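Local coordinates for protein lectin (Pleurotus ostreatus, PDB 6T0Q) that is a calcium-containing fungal lectin that probably recognises galactose-type sugars through carbohydrate-binding-module-like domains, at residues W35-E40 and G46-S51. Sequence-based numbering, arbitrary orientation.
Sequences WIWTGE and GSNIIS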
ATOM      1  N   TRP A  35      39.550   9.049  15.105  1.00 16.80           N
ATOM      2  CA  TRP A  35      38.961   9.997  16.044  1.00 17.34           C
ATOM      3  C   TRP A  35      39.273  11.418  15.590  1.00 20.81           C
ATOM      4  O   TRP A  35      40.416  11.718  15.231  1.00 19.69           O
ATOM      5  CB  TRP A  35      39.540   9.771  17.444  1.00 15.14           C
ATOM      6  CG  TRP A  35      39.156   8.460  18.049  1.00 16.56           C
ATOM      7  CD1 TRP A  35      39.896   7.307  18.075  1.00 19.25           C
ATOM      8  CD2 TRP A  35      37.930   8.170  18.728  1.00 17.55           C
ATOM      9  NE1 TRP A  35      39.191   6.313  18.726  1.00 18.30           N
ATOM     10  CE2 TRP A  35      37.982   6.820  19.133  1.00 18.92           C
ATOM     11  CE3 TRP A  35      36.785   8.923  19.025  1.00 17.64           C
ATOM     12  CZ2 TRP A  35      36.933   6.204  19.821  1.00 22.66           C
ATOM     13  CZ3 TRP A  35      35.740   8.308  19.709  1.00 23.19           C
ATOM     14  CH2 TRP A  35      35.824   6.966  20.097  1.00 18.70           C
ATOM     15  N   ILE A  36      38.279  12.309  15.619  1.00 17.94           N
ATOM     16  CA  ILE A  36      38.558  13.700  15.280  1.00 19.58           C
ATOM     17  C   ILE A  36      38.005  14.628  16.349  1.00 22.54           C
ATOM     18  O   ILE A  36      37.026  14.322  17.042  1.00 18.63           O
ATOM     19  CB  ILE A  36      38.013  14.106  13.896  1.00 18.39           C
ATOM     20  CG1 ILE A  36      36.491  13.942  13.834  1.00 18.37           C
ATOM     21  CG2 ILE A  36      38.731  13.329  12.796  1.00 19.65           C
ATOM     22  CD1 ILE A  36      35.895  14.368  12.475  1.00 20.74           C
ATOM     23  N   TRP A  37      38.666  15.772  16.478  1.00 19.50           N
ATOM     24  CA  TRP A  37      38.172  16.891  17.265  1.00 18.13           C
ATOM     25  C   TRP A  37      38.692  18.154  16.581  1.00 22.13           C
ATOM     26  O   TRP A  37      39.006  18.135  15.384  1.00 20.37           O
ATOM     27  CB  TRP A  37      38.586  16.721  18.744  1.00 14.78           C
ATOM     28  CG  TRP A  37      37.813  17.604  19.675  1.00 18.58           C
ATOM     29  CD1 TRP A  37      38.282  18.696  20.351  1.00 21.24           C
ATOM     30  CD2 TRP A  37      36.417  17.496  20.005  1.00 15.62           C
ATOM     31  NE1 TRP A  37      37.272  19.261  21.092  1.00 18.71           N
ATOM     32  CE2 TRP A  37      36.119  18.545  20.897  1.00 19.36           C
ATOM     33  CE3 TRP A  37      35.396  16.604  19.641  1.00 17.95           C
ATOM     34  CZ2 TRP A  37      34.838  18.733  21.435  1.00 18.06           C
ATOM     35  CZ3 TRP A  37      34.119  16.788  20.181  1.00 19.22           C
ATOM     36  CH2 TRP A  37      33.855  17.849  21.068  1.00 21.69           C
ATOM     37  N   THR A  38      38.795  19.252  17.334  1.00 21.86           N
ATOM     38  CA  THR A  38      39.135  20.550  16.759  1.00 20.65           C
ATOM     39  C   THR A  38      40.628  20.837  16.740  1.00 24.02           C
ATOM     40  O   THR A  38      41.078  21.654  15.933  1.00 24.02           O
ATOM     41  CB  THR A  38      38.463  21.681  17.545  1.00 25.60           C
ATOM     42  OG1 THR A  38      38.891  21.631  18.910  1.00 43.69           O
ATOM     43  CG2 THR A  38      36.935  21.580  17.461  1.00 22.44           C
ATOM     44  N   GLY A  39      41.402  20.244  17.638  1.00 20.61           N
ATOM     45  CA  GLY A  39      42.781  20.659  17.775  1.00 21.77           C
ATOM     46  C   GLY A  39      42.976  21.872  18.654  1.00 26.25           C
ATOM     47  O   GLY A  39      44.091  22.405  18.711  1.00 21.53           O
ATOM     48  N   GLU A  40      41.926  22.324  19.351  1.00 22.47           N
ATOM     49  CA  GLU A  40      42.095  23.388  20.336  1.00 28.30           C
ATOM     50  C   GLU A  40      43.184  23.039  21.344  1.00 29.13           C
ATOM     51  O   GLU A  40      43.926  23.917  21.793  1.00 26.14           O
ATOM     52  CB  GLU A  40      40.761  23.673  21.025  1.00 25.15           C
ATOM     53  CG  GLU A  40      39.835  24.500  20.112  1.00 25.71           C
ATOM     54  CD  GLU A  40      38.388  24.461  20.554  1.00 28.43           C
ATOM     55  OE1 GLU A  40      37.721  23.422  20.341  1.00 23.91           O
ATOM     56  OE2 GLU A  40      37.917  25.468  21.123  1.00 28.28           O
ATOM     57  N   GLY A  46      44.582  14.865  24.272  1.00 19.28           N
ATOM     58  CA  GLY A  46      44.908  15.653  25.439  1.00 20.31           C
ATOM     59  C   GLY A  46      43.683  16.240  26.115  1.00 21.88           C
ATOM     60  O   GLY A  46      42.537  15.992  25.741  1.00 20.02           O
ATOM     61  N   SER A  47      43.960  17.035  27.150  1.00 18.31           N
ATOM     62  CA  SER A  47      42.935  17.723  27.927  1.00 22.19           C
ATOM     63  C   SER A  47      42.160  18.728  27.074  1.00 25.38           C
ATOM     64  O   SER A  47      42.755  19.592  26.420  1.00 24.54           O
ATOM     65  CB  SER A  47      43.625  18.439  29.097  1.00 27.23           C
ATOM     66  OG  SER A  47      42.772  19.376  29.710  1.00 35.76           O
ATOM     67  N   ASN A  48      40.828  18.634  27.098  1.00 18.93           N
ATOM     68  CA  ASN A  48      39.971  19.562  26.370  1.00 22.35           C
ATOM     69  C   ASN A  48      38.924  20.174  27.292  1.00 26.11           C
ATOM     70  O   ASN A  48      38.527  19.586  28.301  1.00 21.35           O
ATOM     71  CB  ASN A  48      39.274  18.877  25.185  1.00 21.97           C
ATOM     72  CG  ASN A  48      40.195  18.738  23.990  1.00 27.05           C
ATOM     73  OD1 ASN A  48      40.254  19.621  23.141  1.00 21.15           O
ATOM     74  ND2 ASN A  48      40.950  17.651  23.946  1.00 20.58           N
ATOM     75  N   ILE A  49      38.445  21.355  26.903  1.00 23.60           N
ATOM     76  CA  ILE A  49      37.444  22.061  27.699  1.00 28.36           C
ATOM     77  C   ILE A  49      36.057  21.487  27.428  1.00 29.14           C
ATOM     78  O   ILE A  49      35.789  20.888  26.384  1.00 24.23           O
ATOM     79  CB  ILE A  49      37.471  23.574  27.411  1.00 28.55           C
ATOM     80  CG1 ILE A  49      37.098  23.829  25.942  1.00 27.12           C
ATOM     81  CG2 ILE A  49      38.834  24.174  27.779  1.00 29.76           C
ATOM     82  CD1 ILE A  49      36.804  25.299  25.611  1.00 34.52           C
ATOM     83  N   ILE A  50      35.154  21.698  28.389  1.00 23.82           N
ATOM     84  CA  ILE A  50      33.745  21.399  28.164  1.00 24.37           C
ATOM     85  C   ILE A  50      33.248  22.249  27.010  1.00 27.37           C
ATOM     86  O   ILE A  50      33.413  23.475  27.007  1.00 26.09           O
ATOM     87  CB  ILE A  50      32.935  21.643  29.448  1.00 27.92           C
ATOM     88  CG1 ILE A  50      33.337  20.629  30.527  1.00 23.32           C
ATOM     89  CG2 ILE A  50      31.444  21.562  29.166  1.00 29.79           C
ATOM     90  CD1 ILE A  50      32.701  20.911  31.910  1.00 32.47           C
ATOM     91  N   SER A  51      32.646  21.606  26.013  1.00 24.17           N
ATOM     92  CA  SER A  51      32.331  22.297  24.770  1.00 25.45           C
ATOM     93  C   SER A  51      31.548  21.369  23.853  1.00 26.44           C
ATOM     94  O   SER A  51      31.609  20.142  23.978  1.00 25.29           O
ATOM     95  CB  SER A  51      33.604  22.774  24.062  1.00 25.40           C
ATOM     96  OG  SER A  51      34.528  21.707  23.924  1.00 25.95           O
TER
HETATM   97  O   HOH W   1      37.014  21.928  22.508  1.00 25.33           O
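The indole of W37 meets N48 and S51 of segment 46-51, N48 at its CD1-NE1 side and S51 OG by CZ2 at the edge, and the join shows how a single water can bridge groups that do not bond directly. N48 OD1 comes in obliquely, 3.5 Å from W37 CD1, with the amide plane turned 73° from the ring. The two side chains run past one another in opposing directions. With CG anti to the backbone N (chi1 -164°), the indole of W37 swings from the end of its strand toward the loop, and the second torsion (chi2 -109°) turns NE1 to the water between the segments.

That water lies in the plane of the indole and accepts from W37 NE1 at 3.0 Å. It donates in turn to E40 OE1 at 2.7 Å and to S51 OG at 2.9 Å, so three bonds fix its place. S51 OG itself donates a hydrogen bond to I49 O, 2.9 Å away, approaching from above the carbonyl plane. E40 OE1 also takes a bond from T38 OG1 at 2.6 Å, through its anti lone pair, while T38 OG1 accepts from the backbone N-H of E40, an ST turn. The second carboxylate oxygen, OE2, forms a salt bridge with R53.

N48 lies beside the calcium site, its side chain about 4 Å from that of N118, a calcium ligand that also bonds I49 O. The contact thus ties the end of strand 34-37, paired with strand 174-178, to the loop entering strand 51-60, where F55 meets the W37 ring.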